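Local coordinates for protein D-psicose 3-epimerase (Agrobacterium tumefaciens, PDB 2HK0) that interconverts D-fructose and D-psicose by inverting the configuration at carbon 3 of the free ketose, in a TIM-barrel active site that depends on a metal ion, at residues E43-K47 with L48-I52; A287-A290 with K291-D295; A104-A107 with F108-T112. One frame throughout, in Å; residues are numbered along the deposited sequence.

Interaction 1: residues E43-K47 with L48-I52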
loop_
_atom_site.group_PDB
_atom_site.type_symbol
_atom_site.label_atom_id
_atom_site.label_comp_id
_atom_site.label_asym_id
_atom_site.label_seq_id
_atom_site.Cartn_x
_atom_site.Cartn_y
_atom_site.Cartn_z
ATOM N N GLU A 43 28.519 -23.495 -5.266
ATOM C CA GLU A 43 29.439 -22.537 -5.865
ATOM C C GLU A 43 28.718 -21.451 -6.658
ATOM O O GLU A 43 29.087 -20.283 -6.599
ATOM C CB GLU A 43 30.413 -23.268 -6.797
ATOM C CG GLU A 43 31.450 -22.344 -7.415
ATOM C CD GLU A 43 32.194 -22.978 -8.585
ATOM O OE1 GLU A 43 32.635 -24.140 -8.450
ATOM O OE2 GLU A 43 32.345 -22.302 -9.631
ATOM N N LYS A 44 27.694 -21.834 -7.412
ATOM C CA LYS A 44 26.957 -20.874 -8.223
ATOM C C LYS A 44 26.261 -19.826 -7.360
ATOM O O LYS A 44 26.379 -18.621 -7.606
ATOM C CB LYS A 44 25.909 -21.604 -9.066
ATOM C CG LYS A 44 25.171 -20.733 -10.070
ATOM C CD LYS A 44 23.756 -21.252 -10.267
ATOM C CE LYS A 44 23.305 -21.235 -11.708
ATOM N NZ LYS A 44 23.278 -19.921 -12.351
ATOM N N VAL A 45 25.516 -20.286 -6.358
ATOM C CA VAL A 45 24.795 -19.379 -5.477
ATOM C C VAL A 45 25.771 -18.474 -4.721
ATOM O O VAL A 45 25.522 -17.276 -4.561
ATOM C CB VAL A 45 23.898 -20.190 -4.499
ATOM C CG1 VAL A 45 23.310 -19.292 -3.439
ATOM C CG2 VAL A 45 22.783 -20.879 -5.299
ATOM N N ALA A 46 26.898 -19.031 -4.280
ATOM C CA ALA A 46 27.889 -18.224 -3.573
ATOM C C ALA A 46 28.403 -17.131 -4.517
ATOM O O ALA A 46 28.539 -15.971 -4.126
ATOM C CB ALA A 46 29.049 -19.094 -3.105
ATOM N N LYS A 47 28.674 -17.505 -5.765
ATOM C CA LYS A 47 29.183 -16.537 -6.732
ATOM C C LYS A 47 28.186 -15.418 -7.009
ATOM O O LYS A 47 28.577 -14.319 -7.375
ATOM C CB LYS A 47 29.540 -17.227 -8.049
ATOM C CG LYS A 47 30.666 -18.249 -7.962
ATOM C CD LYS A 47 32.027 -17.611 -7.736
ATOM C CE LYS A 47 33.132 -18.661 -7.890
ATOM N NZ LYS A 47 33.013 -19.395 -9.196
ATOM N N LEU A 48 26.898 -15.695 -6.853
ATOM C CA LEU A 48 25.895 -14.665 -7.086
ATOM C C LEU A 48 25.818 -13.706 -5.892
ATOM O O LEU A 48 25.094 -12.716 -5.923
ATOM C CB LEU A 48 24.525 -15.305 -7.355
ATOM C CG LEU A 48 24.434 -16.159 -8.630
ATOM C CD1 LEU A 48 23.081 -16.871 -8.670
ATOM C CD2 LEU A 48 24.626 -15.275 -9.873
ATOM N N GLY A 49 26.548 -14.000 -4.826
ATOM C CA GLY A 49 26.532 -13.077 -3.696
ATOM C C GLY A 49 25.703 -13.437 -2.472
ATOM O O GLY A 49 25.725 -12.716 -1.476
ATOM N N PHE A 50 24.971 -14.539 -2.528
ATOM C CA PHE A 50 24.160 -14.943 -1.383
ATOM C C PHE A 50 25.011 -15.436 -0.205
ATOM O O PHE A 50 26.077 -16.018 -0.398
ATOM C CB PHE A 50 23.185 -16.052 -1.802
ATOM C CG PHE A 50 22.077 -15.577 -2.735
ATOM C CD1 PHE A 50 20.884 -15.054 -2.220
ATOM C CD2 PHE A 50 22.228 -15.662 -4.123
ATOM C CE1 PHE A 50 19.856 -14.628 -3.070
ATOM C CE2 PHE A 50 21.200 -15.237 -4.985
ATOM C CZ PHE A 50 20.008 -14.716 -4.446
ATOM N N ASP A 51 24.524 -15.204 1.013
ATOM C CA ASP A 51 25.201 -15.662 2.222
ATOM C C ASP A 51 24.820 -17.129 2.461
ATOM O O ASP A 51 25.551 -17.878 3.095
ATOM C CB ASP A 51 24.707 -14.884 3.443
ATOM C CG ASP A 51 24.835 -13.372 3.285
ATOM O OD1 ASP A 51 25.960 -12.905 3.027
ATOM O OD2 ASP A 51 23.809 -12.658 3.439
ATOM N N ILE A 52 23.650 -17.521 1.964
ATOM C CA ILE A 52 23.120 -18.857 2.192
ATOM C C ILE A 52 22.472 -19.510 0.974
ATOM O O ILE A 52 21.926 -18.825 0.096
ATOM C CB ILE A 52 22.013 -18.787 3.290
ATOM C CG1 ILE A 52 22.617 -18.358 4.630
ATOM C CG2 ILE A 52 21.253 -20.112 3.397
ATOM C CD1 ILE A 52 21.562 -17.964 5.624
HETATM O O HOH W 1 28.275 -15.180 -1.574
#

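Interaction 2: residues A287-A290 with K291-D295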
loop_
_atom_site.group_PDB
_atom_site.type_symbol
_atom_site.label_atom_id
_atom_site.label_comp_id
_atom_site.label_asym_id
_atom_site.label_seq_id
_atom_site.Cartn_x
_atom_site.Cartn_y
_atom_site.Cartn_z
ATOM N N ALA A 287 12.937 -16.305 -19.434
ATOM C CA ALA A 287 14.345 -16.112 -19.096
ATOM C C ALA A 287 15.275 -17.293 -19.350
ATOM O O ALA A 287 14.906 -18.452 -19.165
ATOM C CB ALA A 287 14.474 -15.672 -17.626
ATOM N N ASP A 288 16.485 -16.988 -19.809
ATOM C CA ASP A 288 17.492 -18.025 -20.000
ATOM C C ASP A 288 18.193 -18.066 -18.639
ATOM O O ASP A 288 17.863 -17.268 -17.748
ATOM C CB ASP A 288 18.499 -17.651 -21.104
ATOM C CG ASP A 288 18.969 -16.205 -21.011
ATOM O OD1 ASP A 288 19.069 -15.657 -19.891
ATOM O OD2 ASP A 288 19.246 -15.616 -22.077
ATOM N N ILE A 289 19.144 -18.975 -18.461
ATOM C CA ILE A 289 19.815 -19.063 -17.173
ATOM C C ILE A 289 20.417 -17.741 -16.731
ATOM O O ILE A 289 20.316 -17.377 -15.560
ATOM C CB ILE A 289 20.898 -20.139 -17.159
ATOM C CG1 ILE A 289 20.247 -21.518 -17.263
ATOM C CG2 ILE A 289 21.672 -20.087 -15.832
ATOM C CD1 ILE A 289 21.247 -22.664 -17.293
ATOM N N ALA A 290 21.013 -17.009 -17.668
ATOM C CA ALA A 290 21.619 -15.723 -17.339
ATOM C C ALA A 290 20.595 -14.700 -16.840
ATOM O O ALA A 290 20.900 -13.894 -15.950
ATOM C CB ALA A 290 22.379 -15.161 -18.555
ATOM N N LYS A 291 19.393 -14.702 -17.412
ATOM C CA LYS A 291 18.387 -13.758 -16.946
ATOM C C LYS A 291 17.896 -14.218 -15.556
ATOM O O LYS A 291 17.651 -13.397 -14.676
ATOM C CB LYS A 291 17.225 -13.664 -17.943
ATOM C CG LYS A 291 16.125 -12.653 -17.568
ATOM C CD LYS A 291 16.702 -11.301 -17.224
ATOM C CE LYS A 291 15.648 -10.199 -17.292
ATOM N NZ LYS A 291 14.427 -10.558 -16.534
HETATM N N MSE A 292 17.777 -15.526 -15.354
HETATM C CA MSE A 292 17.347 -16.054 -14.050
HETATM C C MSE A 292 18.329 -15.606 -12.955
HETATM O O MSE A 292 17.922 -15.221 -11.856
HETATM C CB MSE A 292 17.276 -17.574 -14.105
HETATM C CG MSE A 292 16.149 -18.114 -14.994
HETATM SE SE MSE A 292 14.383 -17.874 -14.146
HETATM C CE MSE A 292 14.526 -19.416 -12.934
ATOM N N ASP A 293 19.621 -15.655 -13.271
ATOM C CA ASP A 293 20.682 -15.239 -12.345
ATOM C C ASP A 293 20.591 -13.753 -12.043
ATOM O O ASP A 293 20.777 -13.317 -10.900
ATOM C CB ASP A 293 22.068 -15.517 -12.948
ATOM C CG ASP A 293 22.409 -16.992 -12.988
ATOM O OD1 ASP A 293 21.641 -17.831 -12.456
ATOM O OD2 ASP A 293 23.470 -17.314 -13.561
ATOM N N GLU A 294 20.334 -12.975 -13.089
ATOM C CA GLU A 294 20.221 -11.527 -12.980
ATOM C C GLU A 294 19.046 -11.150 -12.064
ATOM O O GLU A 294 19.179 -10.291 -11.195
ATOM C CB GLU A 294 20.041 -10.925 -14.377
ATOM C CG GLU A 294 20.072 -9.407 -14.457
ATOM C CD GLU A 294 19.597 -8.910 -15.821
ATOM O OE1 GLU A 294 20.054 -9.466 -16.855
ATOM O OE2 GLU A 294 18.766 -7.973 -15.863
ATOM N N ASP A 295 17.892 -11.779 -12.265
ATOM C CA ASP A 295 16.738 -11.505 -11.403
ATOM C C ASP A 295 17.105 -11.864 -9.951
ATOM O O ASP A 295 16.820 -11.111 -9.026
ATOM C CB ASP A 295 15.523 -12.333 -11.832
ATOM C CG ASP A 295 14.828 -11.769 -13.055
ATOM O OD1 ASP A 295 15.029 -10.584 -13.375
ATOM O OD2 ASP A 295 14.053 -12.509 -13.690
#

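Interaction 3: residues A104-A107 with F108-T112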
loop_
_atom_site.group_PDB
_atom_site.type_symbol
_atom_site.label_atom_id
_atom_site.label_comp_id
_atom_site.label_asym_id
_atom_site.label_seq_id
_atom_site.Cartn_x
_atom_site.Cartn_y
_atom_site.Cartn_z
ATOM N N ALA A 104 7.625 -44.115 12.125
ATOM C CA ALA A 104 8.470 -44.017 10.941
ATOM C C ALA A 104 8.874 -42.554 10.718
ATOM O O ALA A 104 9.984 -42.266 10.262
ATOM C CB ALA A 104 7.736 -44.568 9.720
ATOM N N GLY A 105 7.976 -41.630 11.042
ATOM C CA GLY A 105 8.295 -40.218 10.878
ATOM C C GLY A 105 9.408 -39.828 11.836
ATOM O O GLY A 105 10.348 -39.125 11.466
ATOM N N LYS A 106 9.305 -40.290 13.080
ATOM C CA LYS A 106 10.320 -39.978 14.079
ATOM C C LYS A 106 11.667 -40.557 13.652
ATOM O O LYS A 106 12.710 -39.894 13.791
ATOM C CB LYS A 106 9.919 -40.531 15.442
ATOM C CG LYS A 106 10.953 -40.263 16.520
ATOM C CD LYS A 106 10.492 -40.763 17.867
ATOM C CE LYS A 106 11.467 -40.348 18.954
ATOM N NZ LYS A 106 11.039 -40.871 20.272
ATOM N N ALA A 107 11.648 -41.782 13.128
ATOM C CA ALA A 107 12.873 -42.429 12.658
ATOM C C ALA A 107 13.428 -41.650 11.473
ATOM O O ALA A 107 14.635 -41.464 11.364
ATOM C CB ALA A 107 12.598 -43.870 12.251
ATOM N N PHE A 108 12.547 -41.208 10.577
ATOM C CA PHE A 108 12.955 -40.419 9.411
ATOM C C PHE A 108 13.621 -39.094 9.837
ATOM O O PHE A 108 14.627 -38.675 9.269
ATOM C CB PHE A 108 11.737 -40.122 8.527
ATOM C CG PHE A 108 11.930 -38.951 7.593
ATOM C CD1 PHE A 108 12.756 -39.052 6.475
ATOM C CD2 PHE A 108 11.277 -37.743 7.835
ATOM C CE1 PHE A 108 12.924 -37.962 5.605
ATOM C CE2 PHE A 108 11.439 -36.652 6.976
ATOM C CZ PHE A 108 12.264 -36.765 5.858
ATOM N N PHE A 109 13.049 -38.419 10.824
ATOM C CA PHE A 109 13.631 -37.168 11.277
ATOM C C PHE A 109 15.005 -37.355 11.905
ATOM O O PHE A 109 15.934 -36.604 11.610
ATOM C CB PHE A 109 12.707 -36.462 12.273
ATOM C CG PHE A 109 11.747 -35.507 11.629
ATOM C CD1 PHE A 109 10.467 -35.918 11.256
ATOM C CD2 PHE A 109 12.128 -34.193 11.376
ATOM C CE1 PHE A 109 9.577 -35.029 10.643
ATOM C CE2 PHE A 109 11.243 -33.292 10.762
ATOM C CZ PHE A 109 9.970 -33.711 10.397
ATOM N N GLU A 110 15.139 -38.354 12.772
ATOM C CA GLU A 110 16.421 -38.596 13.423
ATOM C C GLU A 110 17.525 -38.855 12.405
ATOM O O GLU A 110 18.616 -38.302 12.507
ATOM C CB GLU A 110 16.288 -39.754 14.409
ATOM C CG GLU A 110 15.448 -39.347 15.606
ATOM C CD GLU A 110 15.298 -40.450 16.625
ATOM O OE1 GLU A 110 16.211 -41.303 16.713
ATOM O OE2 GLU A 110 14.274 -40.454 17.343
ATOM N N ARG A 111 17.228 -39.667 11.403
ATOM C CA ARG A 111 18.203 -39.965 10.355
ATOM C C ARG A 111 18.577 -38.705 9.561
ATOM O O ARG A 111 19.759 -38.407 9.334
ATOM C CB ARG A 111 17.625 -41.016 9.403
ATOM C CG ARG A 111 18.515 -41.342 8.222
ATOM C CD ARG A 111 17.743 -42.158 7.204
ATOM N NE ARG A 111 18.599 -42.689 6.151
ATOM C CZ ARG A 111 18.136 -43.165 4.998
ATOM N NH1 ARG A 111 16.829 -43.162 4.766
ATOM N NH2 ARG A 111 18.972 -43.656 4.088
ATOM N N THR A 112 17.560 -37.963 9.136
ATOM C CA THR A 112 17.783 -36.750 8.362
ATOM C C THR A 112 18.561 -35.722 9.175
ATOM O O THR A 112 19.499 -35.116 8.681
ATOM C CB THR A 112 16.436 -36.142 7.915
ATOM O OG1 THR A 112 15.703 -37.122 7.174
ATOM C CG2 THR A 112 16.651 -34.942 7.036
#

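Interaction 1: residues E43-K47 with L48-I52
Backbone bonds between E43-K47 and L48-I52 bring helix 39-47 to its end. L48 N still makes a helical bond to K44 O at 3.1 Å, and leans weakly on V45 O as well. The next two amides turn back into the last turn. G49 N reaches A46 O at 2.9 Å from well above the carbonyl plane, and F50 N makes a long, weak bond to V45 O. With the positive phi of G49 (103°), these two returning bonds define a Schellman motif, here the exit from a barrel helix into strand 52-56. A water finishes the cap, donating to both A46 O and F50 O. Beside these bonds, a chi1 of -64° puts L48 CG next to its own backbone N and against K44 O, 3.3 Å away.

The apolar contact lies on the buried side. V45 CG1, placed beside its own carbonyl carbon by a chi1 of 171°, presses on F50 CB at 3.6 Å, and the two side chains cross at a slant. The F50 ring turns its edge to V45 O, which lies in the ring plane, and its other neighbours include I25 and M263 of the barrel wall.

Two lysines make the charged contacts. On the outer side K47, bent at chi2 and chi4, forms a salt bridge to E43, its NZ 3.0 Å from E43 OE2 and above the carboxylate plane. K44 faces helix 289-307 instead, in a salt bridge with D293 and a cation-pi contact with W30.

Interaction 2: residues A287-A290 with K291-D295
D288 is the N-cap of helix 289-307, and its side chain meets K291. D288 OD1 accepts from K291 N at 2.7 Å, met nearly along the C-O axis of the carboxylate. A chi1 of 44° sets CG of D288 between the backbone N and the carbonyl carbon, which brings OD1 to the amide. The same K291 amide makes a weak bond to D288 O, whose main donor is M292 N at 3.0 Å. D293 N to I289 O and E294 N to A290 O then carry the regular helical pattern onward.

Ahead of the cap, A287 CB packs tightly on K291, 3.4 Å from both CB and CG, and lies 4.0 Å from CG of selenomethionine M292. K291 bends at chi2 and chi4, bringing NZ to D295 OD1 at 3.2 Å in a salt bridge, on the syn side and 26° out of the carboxylate plane; K240 is a second cationic partner of that oxygen. I289 and D293 run side by side, with I289 CG2 4.0 Å from D293 OD2; the partner of D293 is K44. The acids D293 and E294 probably suit the helix dipole. A side-chain oxygen closing on the amide three residues on is the signature of an aspartate N-cap.

Interaction 3: residues A104-A107 with F108-T112
K106 and E110 meet one turn apart on helix 99-118, the helix of the beta-alpha-beta unit that joins strands 81-85 and 123-126 of the TIM barrel. The lysine is fully extended, and the carboxylate of E110 comes against its methylenes rather than its tip: E110 OE2 lies 3.2 Å from K106 CE and 3.4 Å from K106 CG. The ammonium nitrogen, K106 NZ, stays 4.4 Å from E110 OE2, beyond a salt bridge, so the opposite charges probably attract only loosely. E110 CG, anti to its carbonyl carbon (chi1 -70°), rests over K106 O, and the rest of the acid runs out from there across the lysine at a slant.

One turn of backbone bonds fixes this spacing. A104 O, G105 O, K106 O and A107 O accept in order from the amides of F108, F109, E110 and R111. Both phenylalanines also approach G105 O: F109 directs a ring edge at it, CD1 3.2 Å away with the oxygen in the ring plane, and the F108 methylene, CB, lies 3.4 Å from the same G105 O. G105 itself is buried, and has no side chain beside the F109 ring.

Farther out, helix 142-162 flanks one side, with I156 against K106 and F109 and with F159 against E110; P88 and L94 also touch F109. N61 packs on F108, and its ND2 is hydrogen-bonded to T112 OG1. That hydroxyl lies over one face of the F108 ring, 3.3 Å above its plane and offset toward the rim. F108 O takes two donors from opposite faces of its plane: T112 N is one, and T112 OG1 donates to F108 O at 2.8 Å.

In the fold
From the N terminus the three contacts come in the order 1, 3, 2, each confined to one short continuous stretch of chain, so none nests within or crosses another. Interaction 1 closes the exit of helix 39-47 into strand 52-56, interaction 3 lies within helix 99-118 between strands 81-85 and 123-126, and interaction 2 opens the final helix 289-307. Although interactions 1 and 2 are far apart in sequence, the closed barrel makes them neighbours: K44 NZ forms a salt bridge with D293 OD1 at 2.7 Å, tying an early helix to the last one. Interaction 3 stands apart, its centre about 37 Å from that of interaction 2, on the opposite side of the chain's centre.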